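Long-range contact in aspartokinase (Clostridium acetobutylicum, PDB 3TVI), which probably catalyses the ATP-dependent phosphorylation of the beta-carboxyl group of aspartate, an early step in the biosynthesis of lysine, threonine and methionine: residues P372-K386 with E414-F426. Residues are numbered along the deposited sequence; the frame is centred on the assembly and turned at random.
Sequences PNMALVATVGTGMAK and EINVIVGVETVDF
The carbonyl oxygen of N373 is held where the neighbouring strand ends: T423 N donates a hydrogen bond to N373 O at 2.8 Å, from well above the carbonyl plane, and E422 CA adds a weaker CA-H...O contact. N373 has a left-handed backbone (phi 68°) and belongs to a G1 beta bulge in which N373 and M374 together face F298 of strand 291-304. Beyond the bulge, A375, V377 and T379 pair in turn with V421, V419 and V417, each through two N-H...O bonds, and G381 N continues the series to I415 O at 2.9 Å. This illustrates how an ACT domain builds its ferredoxin-like sheet: after strand 367-380 a crossover through helix 390-400 leads to strand 405-410, and a tight return brings 416-422 back between the two, antiparallel to both. F426, at the start of helix 426-437, packs on the face carrying A375 and V377. Its CG lies anti to the backbone N (chi1 175°), a setting that brings ring atom CD1 obliquely to A375 CB (3.5 Å) and to V377 CG2, while L376 O meets the ring edge in its plane. Across the sheet, L376 brings CD2 to within 3.9 Å of G420 CA, and A378 stands beside I418, whose side chain lies in the neighbourhood of a bound lysine. Where the strands run out, the selenomethionine M384 bends at its last torsion and lays CE against V417 CG2, at 3.5 Å, the two side chains crossing at a slant. T382 and I415 run alongside each other, with I415 also resting on K233 and E237 of helix 232-240. At the exposed margin K386 and E414 extend the same way, side by side, in a salt bridge of 3.5 Å between NZ and OE2.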
loop_
_atom_site.group_PDB
_atom_site.type_symbol
_atom_site.label_atom_id
_atom_site.label_comp_id
_atom_site.label_asym_id
_atom_site.label_seq_id
_atom_site.Cartn_x
_atom_site.Cartn_y
_atom_site.Cartn_z
ATOM N N PRO B 372 -7.131 -13.121 -7.616
ATOM C CA PRO B 372 -8.360 -12.764 -6.900
ATOM C C PRO B 372 -8.608 -13.660 -5.678
ATOM O O PRO B 372 -7.685 -14.325 -5.210
ATOM C CB PRO B 372 -9.433 -12.981 -7.966
ATOM C CG PRO B 372 -8.910 -14.132 -8.762
ATOM C CD PRO B 372 -7.407 -14.034 -8.741
ATOM N N ASN B 373 -9.836 -13.659 -5.163
ATOM C CA ASN B 373 -10.257 -14.590 -4.110
ATOM C C ASN B 373 -9.583 -14.344 -2.759
ATOM O O ASN B 373 -9.330 -15.277 -1.989
ATOM C CB ASN B 373 -10.064 -16.049 -4.559
ATOM C CG ASN B 373 -10.910 -16.403 -5.768
ATOM O OD1 ASN B 373 -10.386 -16.838 -6.791
ATOM N ND2 ASN B 373 -12.226 -16.218 -5.656
HETATM N N MSE B 374 -9.324 -13.073 -2.470
HETATM C CA MSE B 374 -8.800 -12.652 -1.177
HETATM C C MSE B 374 -9.920 -12.020 -0.387
HETATM O O MSE B 374 -10.832 -11.405 -0.949
HETATM C CB MSE B 374 -7.664 -11.651 -1.392
HETATM C CG MSE B 374 -7.125 -11.090 -0.078
HETATM SE SE MSE B 374 -5.198 -10.721 -0.232
HETATM C CE MSE B 374 -5.321 -8.780 -0.538
ATOM N N ALA B 375 -9.866 -12.193 0.929
ATOM C CA ALA B 375 -10.714 -11.452 1.855
ATOM C C ALA B 375 -9.826 -10.771 2.898
ATOM O O ALA B 375 -8.698 -11.215 3.158
ATOM C CB ALA B 375 -11.719 -12.381 2.521
ATOM N N LEU B 376 -10.335 -9.686 3.478
ATOM C CA LEU B 376 -9.583 -8.902 4.454
ATOM C C LEU B 376 -10.202 -9.061 5.818
ATOM O O LEU B 376 -11.418 -9.016 5.958
ATOM C CB LEU B 376 -9.571 -7.425 4.069
ATOM C CG LEU B 376 -8.853 -7.120 2.761
ATOM C CD1 LEU B 376 -8.893 -5.634 2.493
ATOM C CD2 LEU B 376 -7.415 -7.615 2.783
ATOM N N VAL B 377 -9.351 -9.261 6.819
ATOM C CA VAL B 377 -9.786 -9.328 8.207
ATOM C C VAL B 377 -9.057 -8.243 8.994
ATOM O O VAL B 377 -7.821 -8.230 9.066
ATOM C CB VAL B 377 -9.519 -10.715 8.822
ATOM C CG1 VAL B 377 -10.074 -10.791 10.238
ATOM C CG2 VAL B 377 -10.137 -11.792 7.950
ATOM N N ALA B 378 -9.834 -7.322 9.553
ATOM C CA ALA B 378 -9.286 -6.237 10.338
ATOM C C ALA B 378 -9.555 -6.537 11.787
ATOM O O ALA B 378 -10.706 -6.733 12.182
ATOM C CB ALA B 378 -9.932 -4.922 9.956
ATOM N N THR B 379 -8.496 -6.579 12.583
ATOM C CA THR B 379 -8.646 -6.794 14.010
ATOM C C THR B 379 -8.149 -5.526 14.706
ATOM O O THR B 379 -7.039 -5.070 14.452
ATOM C CB THR B 379 -7.978 -8.110 14.467
ATOM O OG1 THR B 379 -7.373 -7.927 15.744
ATOM C CG2 THR B 379 -6.939 -8.593 13.452
ATOM N N VAL B 380 -9.005 -4.949 15.548
ATOM C CA VAL B 380 -8.873 -3.560 15.981
ATOM C C VAL B 380 -8.877 -3.452 17.502
ATOM O O VAL B 380 -9.576 -4.208 18.186
ATOM C CB VAL B 380 -10.032 -2.712 15.413
ATOM C CG1 VAL B 380 -9.890 -1.252 15.786
ATOM C CG2 VAL B 380 -10.078 -2.834 13.908
ATOM N N GLY B 381 -8.088 -2.521 18.031
ATOM C CA GLY B 381 -8.100 -2.254 19.465
ATOM C C GLY B 381 -7.054 -1.241 19.855
ATOM O O GLY B 381 -5.991 -1.223 19.269
ATOM N N THR B 382 -7.343 -0.379 20.826
ATOM C CA THR B 382 -6.335 0.576 21.304
ATOM C C THR B 382 -5.207 -0.185 22.004
ATOM O O THR B 382 -4.036 0.070 21.764
ATOM C CB THR B 382 -6.930 1.642 22.251
ATOM O OG1 THR B 382 -7.766 1.010 23.222
ATOM C CG2 THR B 382 -7.756 2.670 21.480
ATOM N N GLY B 383 -5.575 -1.162 22.828
ATOM C CA GLY B 383 -4.612 -1.962 23.581
ATOM C C GLY B 383 -3.669 -2.836 22.768
ATOM O O GLY B 383 -2.831 -3.537 23.338
HETATM N N MSE B 384 -3.789 -2.809 21.444
HETATM C CA MSE B 384 -2.829 -3.507 20.580
HETATM C C MSE B 384 -1.957 -2.492 19.887
HETATM O O MSE B 384 -1.693 -2.601 18.685
HETATM C CB MSE B 384 -3.553 -4.417 19.580
HETATM C CG MSE B 384 -4.657 -3.725 18.790
HETATM SE SE MSE B 384 -5.296 -4.871 17.334
HETATM C CE MSE B 384 -3.572 -5.661 16.803
ATOM N N ALA B 385 -1.482 -1.510 20.654
ATOM C CA ALA B 385 -0.861 -0.310 20.091
ATOM C C ALA B 385 0.114 0.333 21.069
ATOM O O ALA B 385 -0.225 1.355 21.662
ATOM C CB ALA B 385 -1.939 0.697 19.732
ATOM N N LYS B 386 1.312 -0.228 21.249
ATOM C CA LYS B 386 1.800 -1.389 20.501
ATOM C C LYS B 386 2.299 -2.477 21.460
ATOM O O LYS B 386 3.392 -2.406 21.997
ATOM C CB LYS B 386 2.872 -0.987 19.477
ATOM C CG LYS B 386 3.353 0.462 19.547
ATOM C CD LYS B 386 4.292 0.731 20.715
ATOM C CE LYS B 386 5.045 2.038 20.521
ATOM N NZ LYS B 386 4.122 3.190 20.328
ATOM N N GLU B 414 -1.804 2.462 14.401
ATOM C CA GLU B 414 -1.305 1.930 15.664
ATOM C C GLU B 414 -2.265 0.958 16.367
ATOM O O GLU B 414 -1.829 0.113 17.141
ATOM C CB GLU B 414 -0.949 3.081 16.614
ATOM C CG GLU B 414 0.258 3.910 16.173
ATOM C CD GLU B 414 1.162 4.311 17.334
ATOM O OE1 GLU B 414 0.718 5.086 18.216
ATOM O OE2 GLU B 414 2.325 3.846 17.355
ATOM N N ILE B 415 -3.558 1.060 16.083
ATOM C CA ILE B 415 -4.567 0.281 16.796
ATOM C C ILE B 415 -5.214 -0.791 15.909
ATOM O O ILE B 415 -6.392 -1.117 16.084
ATOM C CB ILE B 415 -5.664 1.212 17.369
ATOM C CG1 ILE B 415 -6.317 2.047 16.265
ATOM C CG2 ILE B 415 -5.081 2.137 18.426
ATOM C CD1 ILE B 415 -7.667 2.597 16.666
ATOM N N ASN B 416 -4.449 -1.371 14.985
ATOM C CA ASN B 416 -5.064 -2.147 13.912
ATOM C C ASN B 416 -4.113 -3.015 13.086
ATOM O O ASN B 416 -3.225 -2.498 12.419
ATOM C CB ASN B 416 -5.795 -1.147 13.011
ATOM C CG ASN B 416 -6.094 -1.689 11.636
ATOM O OD1 ASN B 416 -6.865 -2.629 11.484
ATOM N ND2 ASN B 416 -5.509 -1.069 10.621
ATOM N N VAL B 417 -4.308 -4.332 13.129
ATOM C CA VAL B 417 -3.635 -5.240 12.185
ATOM C C VAL B 417 -4.632 -5.822 11.189
ATOM O O VAL B 417 -5.674 -6.367 11.580
ATOM C CB VAL B 417 -2.920 -6.424 12.863
ATOM C CG1 VAL B 417 -2.303 -7.330 11.808
ATOM C CG2 VAL B 417 -1.851 -5.925 13.812
ATOM N N ILE B 418 -4.290 -5.716 9.906
ATOM C CA ILE B 418 -5.110 -6.250 8.839
ATOM C C ILE B 418 -4.397 -7.432 8.205
ATOM O O ILE B 418 -3.211 -7.372 7.887
ATOM C CB ILE B 418 -5.390 -5.202 7.760
ATOM C CG1 ILE B 418 -6.055 -3.970 8.372
ATOM C CG2 ILE B 418 -6.280 -5.793 6.680
ATOM C CD1 ILE B 418 -5.403 -2.679 7.921
ATOM N N VAL B 419 -5.144 -8.510 8.033
ATOM C CA VAL B 419 -4.629 -9.735 7.477
ATOM C C VAL B 419 -5.489 -10.052 6.281
ATOM O O VAL B 419 -6.711 -9.895 6.343
ATOM C CB VAL B 419 -4.738 -10.866 8.499
ATOM C CG1 VAL B 419 -5.223 -12.139 7.840
ATOM C CG2 VAL B 419 -3.411 -11.082 9.189
ATOM N N GLY B 420 -4.853 -10.492 5.199
ATOM C CA GLY B 420 -5.561 -10.862 3.975
ATOM C C GLY B 420 -5.425 -12.341 3.719
ATOM O O GLY B 420 -4.334 -12.884 3.826
ATOM N N VAL B 421 -6.534 -12.991 3.381
ATOM C CA VAL B 421 -6.577 -14.448 3.244
ATOM C C VAL B 421 -7.541 -14.888 2.162
ATOM O O VAL B 421 -8.422 -14.125 1.757
ATOM C CB VAL B 421 -7.053 -15.123 4.544
ATOM C CG1 VAL B 421 -6.069 -14.860 5.670
ATOM C CG2 VAL B 421 -8.462 -14.655 4.905
ATOM N N GLU B 422 -7.388 -16.143 1.737
ATOM C CA GLU B 422 -8.299 -16.776 0.779
ATOM C C GLU B 422 -9.746 -16.642 1.230
ATOM O O GLU B 422 -10.059 -16.879 2.401
ATOM C CB GLU B 422 -7.979 -18.266 0.634
ATOM C CG GLU B 422 -8.119 -18.796 -0.784
ATOM C CD GLU B 422 -6.972 -18.352 -1.680
ATOM O OE1 GLU B 422 -5.788 -18.582 -1.316
ATOM O OE2 GLU B 422 -7.264 -17.765 -2.746
ATOM N N THR B 423 -10.626 -16.289 0.299
ATOM C CA THR B 423 -12.035 -16.066 0.625
ATOM C C THR B 423 -12.720 -17.283 1.247
ATOM O O THR B 423 -13.640 -17.132 2.041
ATOM C CB THR B 423 -12.820 -15.621 -0.608
ATOM O OG1 THR B 423 -12.107 -14.562 -1.250
ATOM C CG2 THR B 423 -14.184 -15.126 -0.202
ATOM N N VAL B 424 -12.269 -18.483 0.895
ATOM C CA VAL B 424 -12.765 -19.697 1.546
ATOM C C VAL B 424 -12.481 -19.691 3.055
ATOM O O VAL B 424 -13.327 -20.101 3.851
ATOM C CB VAL B 424 -12.176 -20.976 0.906
ATOM C CG1 VAL B 424 -10.666 -21.039 1.083
ATOM C CG2 VAL B 424 -12.837 -22.214 1.497
ATOM N N ASP B 425 -11.301 -19.200 3.437
ATOM C CA ASP B 425 -10.850 -19.215 4.839
ATOM C C ASP B 425 -11.347 -18.028 5.696
ATOM O O ASP B 425 -11.127 -18.003 6.909
ATOM C CB ASP B 425 -9.317 -19.290 4.889
ATOM C CG ASP B 425 -8.777 -20.659 4.478
ATOM O OD1 ASP B 425 -9.579 -21.605 4.301
ATOM O OD2 ASP B 425 -7.540 -20.800 4.343
ATOM N N PHE B 426 -12.022 -17.062 5.076
ATOM C CA PHE B 426 -12.478 -15.865 5.777
ATOM C C PHE B 426 -13.130 -16.191 7.121
ATOM O O PHE B 426 -12.642 -15.776 8.168
ATOM C CB PHE B 426 -13.440 -15.084 4.884
ATOM C CG PHE B 426 -14.070 -13.894 5.547
ATOM C CD1 PHE B 426 -13.408 -12.680 5.596
ATOM C CD2 PHE B 426 -15.342 -13.979 6.100
ATOM C CE1 PHE B 426 -13.994 -11.571 6.194
ATOM C CE2 PHE B 426 -15.932 -12.876 6.699
ATOM C CZ PHE B 426 -15.255 -11.669 6.746
#